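Local coordinates for protein titin (Homo sapiens, PDB 2J8O) that probably helps build the giant filament that spans half a sarcomere in striated muscle and carries a serine/threonine kinase, here as a pair of immunoglobulin I-set domains, at residues N15-S20 / V96-K101; Q19-L24 / Q63-S68; W38-K43 / T75-R80; I102-T107 / I124-S129. One frame throughout, in Å; residues are numbered along the deposited sequence.

Contact 1 of 4, residues N15-S20 / V96-K101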
loop_
_atom_site.group_PDB
_atom_site.type_symbol
_atom_site.label_atom_id
_atom_site.label_comp_id
_atom_site.label_asym_id
_atom_site.label_seq_id
_atom_site.Cartn_x
_atom_site.Cartn_y
_atom_site.Cartn_z
ATOM N N ASN A 15 -3.588 -1.733 11.487
ATOM C CA ASN A 15 -4.048 -1.312 10.175
ATOM C C ASN A 15 -3.999 0.209 10.115
ATOM O O ASN A 15 -4.700 0.899 10.859
ATOM C CB ASN A 15 -5.430 -1.880 9.877
ATOM C CG ASN A 15 -5.460 -3.423 9.953
ATOM O OD1 ASN A 15 -5.641 -4.105 8.947
ATOM N ND2 ASN A 15 -5.262 -3.964 11.147
ATOM N N VAL A 16 -3.120 0.725 9.264
ATOM C CA VAL A 16 -2.945 2.159 9.115
ATOM C C VAL A 16 -3.029 2.594 7.668
ATOM O O VAL A 16 -3.171 1.758 6.769
ATOM C CB VAL A 16 -1.585 2.622 9.637
ATOM C CG1 VAL A 16 -1.565 2.635 11.164
ATOM C CG2 VAL A 16 -0.469 1.757 9.037
ATOM N N ARG A 17 -2.941 3.911 7.466
ATOM C CA ARG A 17 -2.809 4.494 6.150
ATOM C C ARG A 17 -1.411 5.027 5.853
ATOM O O ARG A 17 -0.631 5.278 6.766
ATOM C CB ARG A 17 -3.829 5.601 5.984
ATOM C CG ARG A 17 -5.201 5.043 5.693
ATOM C CD ARG A 17 -6.126 6.082 5.150
ATOM N NE ARG A 17 -7.442 5.840 5.722
ATOM C CZ ARG A 17 -8.503 6.613 5.542
ATOM N NH1 ARG A 17 -8.427 7.703 4.779
ATOM N NH2 ARG A 17 -9.637 6.277 6.133
ATOM N N TYR A 18 -1.116 5.214 4.567
ATOM C CA TYR A 18 0.165 5.760 4.139
ATOM C C TYR A 18 0.562 7.004 4.917
ATOM O O TYR A 18 -0.295 7.812 5.283
ATOM C CB TYR A 18 0.177 6.025 2.623
ATOM C CG TYR A 18 0.206 4.729 1.843
ATOM C CD1 TYR A 18 -0.743 4.451 0.851
ATOM C CD2 TYR A 18 1.159 3.735 2.148
ATOM C CE1 TYR A 18 -0.718 3.233 0.164
ATOM C CE2 TYR A 18 1.197 2.525 1.464
ATOM C CZ TYR A 18 0.263 2.278 0.478
ATOM O OH TYR A 18 0.318 1.077 -0.180
ATOM N N GLN A 19 1.863 7.116 5.198
ATOM C CA GLN A 19 2.465 8.320 5.797
ATOM C C GLN A 19 2.082 8.618 7.244
ATOM O O GLN A 19 2.433 9.674 7.775
ATOM C CB GLN A 19 2.190 9.561 4.949
ATOM C CG GLN A 19 2.930 9.572 3.641
ATOM C CD GLN A 19 2.963 10.943 3.022
ATOM O OE1 GLN A 19 1.977 11.685 3.068
ATOM N NE2 GLN A 19 4.102 11.296 2.434
ATOM N N SER A 20 1.352 7.722 7.884
ATOM C CA SER A 20 1.015 7.974 9.258
ATOM C C SER A 20 1.943 7.203 10.160
ATOM O O SER A 20 2.778 6.442 9.688
ATOM C CB SER A 20 -0.431 7.633 9.566
ATOM O OG SER A 20 -0.794 8.278 10.785
ATOM N N VAL A 96 -1.467 -2.153 5.470
ATOM C CA VAL A 96 -1.908 -0.852 4.997
ATOM C C VAL A 96 -3.301 -1.016 4.408
ATOM O O VAL A 96 -3.519 -1.885 3.568
ATOM C CB VAL A 96 -0.895 -0.276 3.986
ATOM C CG1 VAL A 96 -1.491 0.843 3.191
ATOM C CG2 VAL A 96 0.342 0.224 4.734
ATOM N N GLU A 97 -4.253 -0.223 4.897
ATOM C CA GLU A 97 -5.636 -0.311 4.442
ATOM C C GLU A 97 -6.022 1.043 3.899
ATOM O O GLU A 97 -6.224 1.987 4.645
ATOM C CB GLU A 97 -6.579 -0.773 5.562
ATOM C CG GLU A 97 -6.373 -2.238 5.981
ATOM C CD GLU A 97 -7.486 -2.778 6.877
ATOM O OE1 GLU A 97 -7.856 -2.114 7.873
ATOM O OE2 GLU A 97 -7.996 -3.883 6.588
ATOM N N VAL A 98 -6.091 1.126 2.576
ATOM C CA VAL A 98 -6.116 2.387 1.877
ATOM C C VAL A 98 -7.092 2.244 0.732
ATOM O O VAL A 98 -6.892 1.400 -0.135
ATOM C CB VAL A 98 -4.686 2.738 1.396
ATOM C CG1 VAL A 98 -4.672 3.707 0.208
ATOM C CG2 VAL A 98 -3.862 3.264 2.581
ATOM N N PRO A 99 -8.164 3.056 0.745
ATOM C CA PRO A 99 -9.203 3.067 -0.287
ATOM C C PRO A 99 -8.617 3.342 -1.649
ATOM O O PRO A 99 -7.681 4.137 -1.764
ATOM C CB PRO A 99 -10.104 4.251 0.115
ATOM C CG PRO A 99 -9.308 5.047 1.112
ATOM C CD PRO A 99 -8.431 4.051 1.804
ATOM N N ALA A 100 -9.169 2.677 -2.658
ATOM C CA ALA A 100 -8.776 2.842 -4.032
ATOM C C ALA A 100 -8.799 4.313 -4.457
ATOM O O ALA A 100 -9.666 5.054 -4.039
ATOM C CB ALA A 100 -9.706 2.031 -4.906
ATOM N N LYS A 101 -7.837 4.725 -5.282
ATOM C CA LYS A 101 -7.765 6.093 -5.792
ATOM C C LYS A 101 -6.936 6.108 -7.061
ATOM O O LYS A 101 -5.826 5.555 -7.076
ATOM C CB LYS A 101 -7.120 7.025 -4.766
ATOM C CG LYS A 101 -7.694 8.432 -4.799
ATOM C CD LYS A 101 -6.737 9.454 -4.226
ATOM C CE LYS A 101 -7.272 10.872 -4.448
ATOM N NZ LYS A 101 -6.927 11.724 -3.257
#

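Contact 2 of 4, residues Q19-L24 / Q63-S68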
loop_
_atom_site.group_PDB
_atom_site.type_symbol
_atom_site.label_atom_id
_atom_site.label_comp_id
_atom_site.label_asym_id
_atom_site.label_seq_id
_atom_site.Cartn_x
_atom_site.Cartn_y
_atom_site.Cartn_z
ATOM N N GLN A 19 1.863 7.116 5.198
ATOM C CA GLN A 19 2.465 8.320 5.797
ATOM C C GLN A 19 2.082 8.618 7.244
ATOM O O GLN A 19 2.433 9.674 7.775
ATOM C CB GLN A 19 2.190 9.561 4.949
ATOM C CG GLN A 19 2.930 9.572 3.641
ATOM C CD GLN A 19 2.963 10.943 3.022
ATOM O OE1 GLN A 19 1.977 11.685 3.068
ATOM N NE2 GLN A 19 4.102 11.296 2.434
ATOM N N SER A 20 1.352 7.722 7.884
ATOM C CA SER A 20 1.015 7.974 9.258
ATOM C C SER A 20 1.943 7.203 10.160
ATOM O O SER A 20 2.778 6.442 9.688
ATOM C CB SER A 20 -0.431 7.633 9.566
ATOM O OG SER A 20 -0.794 8.278 10.785
ATOM N N ASN A 21 1.816 7.431 11.455
ATOM C CA ASN A 21 2.669 6.762 12.403
ATOM C C ASN A 21 2.025 5.474 12.926
ATOM O O ASN A 21 0.879 5.476 13.383
ATOM C CB ASN A 21 3.033 7.706 13.546
ATOM C CG ASN A 21 3.978 8.793 13.111
ATOM O OD1 ASN A 21 4.403 8.829 11.952
ATOM N ND2 ASN A 21 4.329 9.685 14.039
ATOM N N ALA A 22 2.764 4.380 12.834
ATOM C CA ALA A 22 2.329 3.115 13.413
ATOM C C ALA A 22 3.058 2.911 14.717
ATOM O O ALA A 22 4.296 3.013 14.770
ATOM C CB ALA A 22 2.587 1.998 12.480
ATOM N N THR A 23 2.274 2.682 15.779
ATOM C CA THR A 23 2.795 2.415 17.113
ATOM C C THR A 23 2.460 0.974 17.518
ATOM O O THR A 23 1.303 0.617 17.653
ATOM C CB THR A 23 2.225 3.410 18.159
ATOM O OG1 THR A 23 2.337 4.740 17.652
ATOM C CG2 THR A 23 2.987 3.334 19.498
ATOM N N LEU A 24 3.487 0.149 17.686
ATOM C CA LEU A 24 3.297 -1.200 18.182
ATOM C C LEU A 24 3.628 -1.193 19.655
ATOM O O LEU A 24 4.709 -0.771 20.037
ATOM C CB LEU A 24 4.262 -2.135 17.489
ATOM C CG LEU A 24 4.006 -2.760 16.142
ATOM C CD1 LEU A 24 3.996 -1.720 15.090
ATOM C CD2 LEU A 24 5.188 -3.661 15.920
ATOM N N GLN A 63 6.999 0.531 23.358
ATOM C CA GLN A 63 6.480 0.756 22.013
ATOM C C GLN A 63 7.559 1.031 21.003
ATOM O O GLN A 63 8.627 1.603 21.316
ATOM C CB GLN A 63 5.395 1.837 21.923
ATOM C CG GLN A 63 5.597 3.020 22.797
ATOM C CD GLN A 63 4.522 4.078 22.645
ATOM O OE1 GLN A 63 3.310 3.798 22.613
ATOM N NE2 GLN A 63 4.971 5.324 22.563
ATOM N N LEU A 64 7.268 0.577 19.795
ATOM C CA LEU A 64 8.055 0.888 18.645
ATOM C C LEU A 64 7.137 1.792 17.854
ATOM O O LEU A 64 5.980 1.432 17.565
ATOM C CB LEU A 64 8.373 -0.390 17.859
ATOM C CG LEU A 64 8.956 -0.298 16.446
ATOM C CD1 LEU A 64 10.351 0.347 16.422
ATOM C CD2 LEU A 64 9.019 -1.667 15.805
ATOM N N ILE A 65 7.617 2.984 17.554
ATOM C CA ILE A 65 6.881 3.875 16.679
ATOM C C ILE A 65 7.583 3.825 15.353
ATOM O O ILE A 65 8.793 4.041 15.281
ATOM C CB ILE A 65 6.883 5.301 17.204
ATOM C CG1 ILE A 65 6.215 5.356 18.587
ATOM C CG2 ILE A 65 6.230 6.258 16.191
ATOM C CD1 ILE A 65 5.996 6.774 19.104
ATOM N N ILE A 66 6.837 3.498 14.310
ATOM C CA ILE A 66 7.375 3.503 12.963
ATOM C C ILE A 66 6.809 4.726 12.259
ATOM O O ILE A 66 5.618 4.758 11.959
ATOM C CB ILE A 66 6.952 2.244 12.216
ATOM C CG1 ILE A 66 7.464 1.004 12.957
ATOM C CG2 ILE A 66 7.425 2.250 10.758
ATOM C CD1 ILE A 66 6.620 -0.159 12.709
ATOM N N ALA A 67 7.637 5.730 11.994
ATOM C CA ALA A 67 7.085 6.978 11.395
ATOM C C ALA A 67 6.923 6.934 9.882
ATOM O O ALA A 67 7.691 6.291 9.190
ATOM C CB ALA A 67 7.905 8.195 11.799
ATOM N N SER A 68 5.915 7.632 9.377
ATOM C CA SER A 68 5.710 7.813 7.929
ATOM C C SER A 68 5.674 6.478 7.175
ATOM O O SER A 68 6.502 6.209 6.298
ATOM C CB SER A 68 6.753 8.776 7.331
ATOM O OG SER A 68 6.523 8.984 5.939
#

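Contact 3 of 4, residues W38-K43 / T75-R80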
loop_
_atom_site.group_PDB
_atom_site.type_symbol
_atom_site.label_atom_id
_atom_site.label_comp_id
_atom_site.label_asym_id
_atom_site.label_seq_id
_atom_site.Cartn_x
_atom_site.Cartn_y
_atom_site.Cartn_z
ATOM N N TRP A 38 13.519 -5.205 19.103
ATOM C CA TRP A 38 12.501 -5.234 18.062
ATOM C C TRP A 38 13.102 -5.751 16.771
ATOM O O TRP A 38 14.317 -5.635 16.566
ATOM C CB TRP A 38 11.933 -3.861 17.895
ATOM C CG TRP A 38 11.198 -3.358 19.091
ATOM C CD1 TRP A 38 11.727 -2.741 20.198
ATOM C CD2 TRP A 38 9.781 -3.387 19.284
ATOM N NE1 TRP A 38 10.716 -2.393 21.066
ATOM C CE2 TRP A 38 9.513 -2.767 20.517
ATOM C CE3 TRP A 38 8.713 -3.895 18.540
ATOM C CZ2 TRP A 38 8.217 -2.640 21.020
ATOM C CZ3 TRP A 38 7.426 -3.766 19.045
ATOM C CH2 TRP A 38 7.193 -3.144 20.264
ATOM N N TYR A 39 12.277 -6.379 15.938
ATOM C CA TYR A 39 12.778 -7.061 14.744
ATOM C C TYR A 39 11.766 -6.947 13.631
ATOM O O TYR A 39 10.585 -6.707 13.882
ATOM C CB TYR A 39 13.095 -8.550 14.988
ATOM C CG TYR A 39 14.130 -8.826 16.047
ATOM C CD1 TYR A 39 13.767 -8.912 17.387
ATOM C CD2 TYR A 39 15.468 -9.014 15.714
ATOM C CE1 TYR A 39 14.699 -9.178 18.374
ATOM C CE2 TYR A 39 16.418 -9.269 16.705
ATOM C CZ TYR A 39 16.013 -9.348 18.039
ATOM O OH TYR A 39 16.921 -9.597 19.047
ATOM N N ARG A 40 12.254 -7.122 12.405
ATOM C CA ARG A 40 11.455 -6.984 11.201
ATOM C C ARG A 40 11.953 -8.086 10.321
ATOM O O ARG A 40 13.128 -8.103 9.906
ATOM C CB ARG A 40 11.696 -5.605 10.576
ATOM C CG ARG A 40 11.083 -5.334 9.225
ATOM C CD ARG A 40 11.754 -4.083 8.714
ATOM N NE ARG A 40 11.120 -3.447 7.570
ATOM C CZ ARG A 40 11.070 -3.950 6.341
ATOM N NH1 ARG A 40 11.562 -5.148 6.080
ATOM N NH2 ARG A 40 10.493 -3.257 5.369
ATOM N N GLN A 41 11.070 -9.049 10.084
ATOM C CA GLN A 41 11.465 -10.295 9.426
ATOM C C GLN A 41 12.807 -10.793 9.982
ATOM O O GLN A 41 13.719 -11.166 9.228
ATOM C CB GLN A 41 11.501 -10.090 7.917
ATOM C CG GLN A 41 10.282 -9.290 7.430
ATOM C CD GLN A 41 10.620 -8.397 6.282
ATOM O OE1 GLN A 41 11.740 -7.889 6.174
ATOM N NE2 GLN A 41 9.660 -8.200 5.400
ATOM N N GLY A 42 12.912 -10.782 11.314
ATOM C CA GLY A 42 14.076 -11.329 12.027
ATOM C C GLY A 42 15.416 -10.614 11.888
ATOM O O GLY A 42 16.462 -11.206 12.191
ATOM N N LYS A 43 15.398 -9.368 11.395
ATOM C CA LYS A 43 16.551 -8.464 11.493
ATOM C C LYS A 43 16.177 -7.453 12.552
ATOM O O LYS A 43 15.046 -6.965 12.553
ATOM C CB LYS A 43 16.822 -7.738 10.178
ATOM C CG LYS A 43 17.256 -8.623 8.997
ATOM C CD LYS A 43 17.696 -7.786 7.750
ATOM C CE LYS A 43 16.583 -6.866 7.173
ATOM N NZ LYS A 43 16.901 -6.394 5.765
ATOM N N THR A 75 4.483 -5.203 7.140
ATOM C CA THR A 75 5.126 -6.492 7.284
ATOM C C THR A 75 4.907 -7.069 8.694
ATOM O O THR A 75 4.246 -6.463 9.531
ATOM C CB THR A 75 6.649 -6.396 6.884
ATOM O OG1 THR A 75 7.163 -7.689 6.550
ATOM C CG2 THR A 75 7.476 -5.798 7.986
ATOM N N VAL A 76 5.442 -8.260 8.933
ATOM C CA VAL A 76 5.346 -8.880 10.247
ATOM C C VAL A 76 6.482 -8.366 11.106
ATOM O O VAL A 76 7.621 -8.345 10.669
ATOM C CB VAL A 76 5.325 -10.431 10.170
ATOM C CG1 VAL A 76 6.365 -10.956 9.192
ATOM C CG2 VAL A 76 5.544 -11.041 11.536
ATOM N N TYR A 77 6.157 -7.910 12.307
ATOM C CA TYR A 77 7.164 -7.474 13.259
ATOM C C TYR A 77 7.239 -8.479 14.413
ATOM O O TYR A 77 6.251 -9.141 14.742
ATOM C CB TYR A 77 6.878 -6.046 13.748
ATOM C CG TYR A 77 7.031 -5.013 12.651
ATOM C CD1 TYR A 77 6.031 -4.836 11.690
ATOM C CD2 TYR A 77 8.171 -4.208 12.570
ATOM C CE1 TYR A 77 6.158 -3.904 10.692
ATOM C CE2 TYR A 77 8.316 -3.273 11.563
ATOM C CZ TYR A 77 7.303 -3.118 10.622
ATOM O OH TYR A 77 7.419 -2.192 9.594
ATOM N N GLN A 78 8.422 -8.611 14.993
ATOM C CA GLN A 78 8.675 -9.573 16.063
ATOM C C GLN A 78 9.218 -8.720 17.189
ATOM O O GLN A 78 9.964 -7.770 16.940
ATOM C CB GLN A 78 9.706 -10.633 15.617
ATOM C CG GLN A 78 10.010 -11.734 16.672
ATOM C CD GLN A 78 11.330 -12.546 16.452
ATOM O OE1 GLN A 78 11.866 -12.620 15.339
ATOM N NE2 GLN A 78 11.842 -13.150 17.533
ATOM N N VAL A 79 8.794 -9.009 18.412
ATOM C CA VAL A 79 9.422 -8.450 19.595
ATOM C C VAL A 79 9.847 -9.585 20.538
ATOM O O VAL A 79 9.243 -10.673 20.539
ATOM C CB VAL A 79 8.508 -7.488 20.310
ATOM C CG1 VAL A 79 7.324 -8.212 20.921
ATOM C CG2 VAL A 79 9.271 -6.751 21.388
ATOM N N ARG A 80 10.862 -9.316 21.346
ATOM C CA ARG A 80 11.530 -10.345 22.126
ATOM C C ARG A 80 11.981 -9.765 23.461
ATOM O O ARG A 80 12.536 -8.659 23.514
ATOM C CB ARG A 80 12.708 -10.906 21.331
ATOM C CG ARG A 80 13.492 -12.037 21.982
ATOM C CD ARG A 80 13.945 -13.016 20.894
ATOM N NE ARG A 80 14.645 -14.191 21.418
ATOM C CZ ARG A 80 15.965 -14.388 21.322
ATOM N NH1 ARG A 80 16.735 -13.476 20.718
ATOM N NH2 ARG A 80 16.527 -15.491 21.826
HETATM O O HOH W 1 9.618 -1.003 8.650
#

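Contact 4 of 4, residues I102-T107 / I124-S129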
loop_
_atom_site.group_PDB
_atom_site.type_symbol
_atom_site.label_atom_id
_atom_site.label_comp_id
_atom_site.label_asym_id
_atom_site.label_seq_id
_atom_site.Cartn_x
_atom_site.Cartn_y
_atom_site.Cartn_z
ATOM N N ILE A 102 -7.486 6.701 -8.124
ATOM C CA ILE A 102 -6.771 6.907 -9.375
ATOM C C ILE A 102 -6.068 8.258 -9.343
ATOM O O ILE A 102 -6.594 9.201 -8.771
ATOM C CB ILE A 102 -7.710 6.858 -10.569
ATOM C CG1 ILE A 102 -8.161 5.416 -10.806
ATOM C CG2 ILE A 102 -7.004 7.377 -11.832
ATOM C CD1 ILE A 102 -9.487 5.291 -11.484
ATOM N N HIS A 103 -4.870 8.334 -9.945
ATOM C CA HIS A 103 -4.048 9.553 -9.919
ATOM C C HIS A 103 -3.664 9.910 -11.333
ATOM O O HIS A 103 -2.674 9.428 -11.850
ATOM C CB HIS A 103 -2.753 9.360 -9.116
ATOM C CG HIS A 103 -2.948 8.908 -7.699
ATOM N ND1 HIS A 103 -3.388 9.749 -6.697
ATOM C CD2 HIS A 103 -2.683 7.720 -7.099
ATOM C CE1 HIS A 103 -3.422 9.086 -5.555
ATOM N NE2 HIS A 103 -2.998 7.853 -5.771
ATOM N N LEU A 104 -4.442 10.758 -11.974
ATOM C CA LEU A 104 -4.160 11.169 -13.354
ATOM C C LEU A 104 -3.007 12.158 -13.365
ATOM O O LEU A 104 -3.047 13.167 -12.659
ATOM C CB LEU A 104 -5.384 11.835 -13.954
ATOM C CG LEU A 104 -6.553 10.955 -14.318
ATOM C CD1 LEU A 104 -7.795 11.828 -14.507
ATOM C CD2 LEU A 104 -6.257 10.228 -15.607
ATOM N N PRO A 105 -1.985 11.887 -14.168
ATOM C CA PRO A 105 -0.839 12.771 -14.195
ATOM C C PRO A 105 -1.191 14.117 -14.847
ATOM O O PRO A 105 -0.781 15.161 -14.359
ATOM C CB PRO A 105 0.173 11.997 -15.071
ATOM C CG PRO A 105 -0.380 10.612 -15.227
ATOM C CD PRO A 105 -1.843 10.766 -15.116
ATOM N N LYS A 106 -1.939 14.083 -15.935
ATOM C CA LYS A 106 -2.349 15.285 -16.640
ATOM C C LYS A 106 -3.877 15.313 -16.770
ATOM O O LYS A 106 -4.504 14.310 -17.135
ATOM C CB LYS A 106 -1.775 15.302 -18.074
ATOM C CG LYS A 106 -0.313 15.766 -18.233
ATOM C CD LYS A 106 0.306 15.116 -19.467
ATOM C CE LYS A 106 1.198 16.078 -20.244
ATOM N NZ LYS A 106 1.572 15.517 -21.602
ATOM N N THR A 107 -4.481 16.465 -16.508
ATOM C CA THR A 107 -5.889 16.630 -16.851
ATOM C C THR A 107 -6.159 17.900 -17.643
ATOM O O THR A 107 -5.487 18.918 -17.495
ATOM C CB THR A 107 -6.795 16.632 -15.618
ATOM O OG1 THR A 107 -6.385 17.680 -14.743
ATOM C CG2 THR A 107 -6.702 15.331 -14.875
ATOM N N ILE A 124 -2.191 4.806 -22.445
ATOM C CA ILE A 124 -2.699 5.640 -21.393
ATOM C C ILE A 124 -2.354 5.025 -20.048
ATOM O O ILE A 124 -3.101 4.215 -19.501
ATOM C CB ILE A 124 -4.204 5.911 -21.538
ATOM C CG1 ILE A 124 -4.496 6.433 -22.956
ATOM C CG2 ILE A 124 -4.600 6.932 -20.522
ATOM C CD1 ILE A 124 -5.880 6.125 -23.483
ATOM N N LYS A 125 -1.196 5.422 -19.539
ATOM C CA LYS A 125 -0.720 4.968 -18.265
ATOM C C LYS A 125 -1.372 5.759 -17.097
ATOM O O LYS A 125 -1.171 6.975 -16.969
ATOM C CB LYS A 125 0.803 5.090 -18.250
ATOM C CG LYS A 125 1.435 4.875 -16.888
ATOM C CD LYS A 125 2.872 5.338 -16.897
ATOM C CE LYS A 125 3.465 5.330 -15.520
ATOM N NZ LYS A 125 4.878 4.858 -15.615
ATOM N N ILE A 126 -2.108 5.041 -16.237
ATOM C CA ILE A 126 -2.878 5.592 -15.126
ATOM C C ILE A 126 -2.453 4.976 -13.781
ATOM O O ILE A 126 -2.821 3.846 -13.479
ATOM C CB ILE A 126 -4.380 5.269 -15.316
ATOM C CG1 ILE A 126 -4.945 5.903 -16.593
ATOM C CG2 ILE A 126 -5.179 5.669 -14.105
ATOM C CD1 ILE A 126 -5.355 7.341 -16.442
ATOM N N PRO A 127 -1.684 5.711 -12.969
ATOM C CA PRO A 127 -1.297 5.197 -11.663
ATOM C C PRO A 127 -2.470 5.135 -10.697
ATOM O O PRO A 127 -3.460 5.836 -10.861
ATOM C CB PRO A 127 -0.274 6.222 -11.171
ATOM C CG PRO A 127 0.134 6.968 -12.421
ATOM C CD PRO A 127 -1.083 7.023 -13.231
ATOM N N PHE A 128 -2.367 4.306 -9.671
ATOM C CA PHE A 128 -3.437 4.244 -8.698
ATOM C C PHE A 128 -2.880 3.780 -7.400
ATOM O O PHE A 128 -1.804 3.189 -7.361
ATOM C CB PHE A 128 -4.584 3.330 -9.167
ATOM C CG PHE A 128 -4.161 1.916 -9.465
ATOM C CD1 PHE A 128 -3.810 1.040 -8.436
ATOM C CD2 PHE A 128 -4.143 1.456 -10.752
ATOM C CE1 PHE A 128 -3.425 -0.262 -8.700
ATOM C CE2 PHE A 128 -3.756 0.137 -11.030
ATOM C CZ PHE A 128 -3.397 -0.722 -10.000
ATOM N N SER A 129 -3.610 4.087 -6.341
ATOM C CA SER A 129 -3.307 3.665 -4.983
ATOM C C SER A 129 -4.392 2.735 -4.514
ATOM O O SER A 129 -5.442 2.651 -5.132
ATOM C CB SER A 129 -3.286 4.871 -4.078
ATOM O OG SER A 129 -2.134 5.626 -4.389
#

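Contact 1 of 4, residues N15-S20 / V96-K101
Val16 and Val96 form a parallel beta bridge with their CA atoms 5.2 Å apart, after which the two chains diverge, their touching parts running 73° apart. Between the two segments one backbone bond forms: Glu97 N gives its hydrogen to Val16 O at 2.9 Å and 168°; a further backbone bond joins Val16 to Glu95. Val16 O also receives a CA-H...O contact from Val96. Beyond the bridge, 15-20 leaves the sheet through a type II turn from Arg17 to Ser20, closed by a weak bond from Ser20 N to Arg17 O.

Tyr18, the second residue of that turn, swings its ring back across Val96. Its CG is anti to the carbonyl carbon (chi1 -71°), which brings one ring face under Val96 CG1, 3.8 Å from the centroid, in a CH-pi contact. Val98 CG2 meets the same ring obliquely, 3.8 Å from CD1. A tyrosine suits a place where one flat group packs against two valines in a partly exposed turn. An alanine at this position would probably leave the Val96 methyl without its ring face, Val98 CG2 without its neighbour, and a gap beside them. Arg17 lays its aliphatic CG 3.8 Å from Val98 CG2, while Pro99 CD lies over a face of its guanidinium group.

Strand 14-16 pairs in parallel with strand 86-102, the A'-G pairing of the I-set fold. Strand 86-102 then runs on into the second domain, where Val98 bonds to the backbone of Lys131 and to the side chain of Asn182; Lys131, on strand 123-131, also touches Tyr18 and Val96.

Contact 2 of 4, residues Q19-L24 / Q63-S68
Strands B and E of the first immunoglobulin domain pair through this contact, 22-24 running antiparallel to 63-66 with the strand axes 4.6 Å apart and 164° between their directions. Ala22 with Ile66 and Leu24 with Leu64 are hydrogen-bonded pairs, each joined by two bonds; in the first, Ile66 N reaches Ala22 O at 2.6 Å and Ala22 N reaches Ile66 O at 3.0 Å. Thr23 and Ile65 between them make a non-hydrogen-bonded pair.

On the face of Ala22, Leu24, Leu64 and Ile66, apolar groups pack together: Leu24 CD1 lies 3.9 Å from Ile66 CD1. On the other face Thr23 and Ile65 run alongside one another, with Thr23 CG2 3.9 Å from Ile65 CG1. Thr23 places CG2 anti to the backbone N, and this methyl meets Gln63 OE1 at 3.2 Å, while Gln63 NE2 makes a weak bond to Gln55 of strand 52-57.

Just ahead of strand 22-24, Asn21 takes over from the backbone: with CG anti to the carbonyl carbon (chi1 -71°), OD1 accepts Ser68 N at 3.2 Å, the donor tilted from the amide carbonyl plane. An asparagine is short enough to stand in there for a main-chain acceptor.

Chemically, one face is wholly aliphatic; the other mixes buried Ile65 with Thr23 and the Gln63 amide, and Asn21 OD1 extends the hydrogen bonding beyond the Ala22-Ile66 pair.

Contact 3 of 4, residues W38-K43 / T75-R80
Arg40 sends its side chain along Tyr77 and across Thr75, starting from a CB on the face that it shares with Tyr77 in a non-hydrogen-bonded pair. With CG anti to the backbone N (chi1 173°) and the chain extended to NE, CG passes 3.8 Å from Thr75 CG2 and 4.2 Å from Tyr77 CE2. At NE the chain turns polar: a water accepts its hydrogen at 3.1 Å and donates to Tyr77 OH at 2.7 Å. The guanidinium group has Thr75 CG2 over one face, and its NH2 forms a salt bridge with Asp72. Arginine suits this route, having a slim aliphatic shaft for the ring and a charged end for the aspartate.

Beside it, Gln41 bends at chi2 and gives Thr75 OG1 a weak bond from NE2 (2.8 Å). Gln41 and Gly42 form the type I' turn that returns the chain to Lys43. Tyr39 and Gln78 join the strands by two backbone bonds.

Further along the face that carries Arg40 and Tyr77, Val79 CG2 stands over the six-membered ring of Trp38, 3.9 Å from its centroid, a CH-pi contact.

These are strands C and F of an immunoglobulin domain, with the core tryptophan on C. Val79 follows Tyr77 by two, where many relatives carry the disulfide cysteine, and Tyr77 OH bonds to the main-chain oxygen of Asp73, four residues earlier: the tyrosine corner of Greek-key sandwiches.

Contact 4 of 4, residues I102-T107 / I124-S129
Ile102 presses its CG2 methyl against CG2 of Ile126 at 3.4 Å, a close fit, both branches being directed anti to their own backbone N. Its backbone faces Phe128 in an antiparallel non-hydrogen-bonded pair, CA atoms 4.3 Å apart. Next along, His103 N donates to Pro127 O at 3.0 Å and 161°. Pro127 has no N-H to return the bond; its ring carbon CD instead lies 3.2 Å from His103 O, and the chains draw apart beyond this point, with Pro105 CG still 4.2 Å from Pro127 CD.

The His103 side chain reaches back along the strand. Its CG is anti to the carbonyl carbon (chi1 -56°), and the imidazole meets Ser129 OG with its edge, the hydroxyl lying in the ring plane 2.8 Å from NE2; either atom could be the donor. Putting an alanine in place of His103 would probably leave Ser129 OG without this partner. A hydroxyl that can give or accept suits a partner of either tautomer.

Ile102 and Ile126 also touch Val178 of strand 174-182, and Trp138 abuts Ile126. The arrangement is that of the A-B edge of an immunoglobulin sandwich, closing the second domain's core.

How the contacts relate
Contacts 2 and 3 are strand pairs from the two facing sheets of one sandwich: their centres lie 14 Å apart, and their inner residues meet, with Leu64 CD2 3.5 Å from Trp38 CE3 and Ile66 CD1 3.7 Å from Tyr77 CZ. Contact 1 shares Gln19 and Ser20 with contact 2 and marks the end of that domain. Strand 86-102 carries the chain directly on into the second domain, so contacts 1 and 4, centres 18 Å apart, join through a probable hydrogen bond from Ser129 N to Lys101 O (2.8 Å). Contacts 3 and 4 are far apart, about 17 Å between nearest atoms. A glycerol, probably from crystallisation, lies about 3 Å from the Pro105 side chain in contact 4.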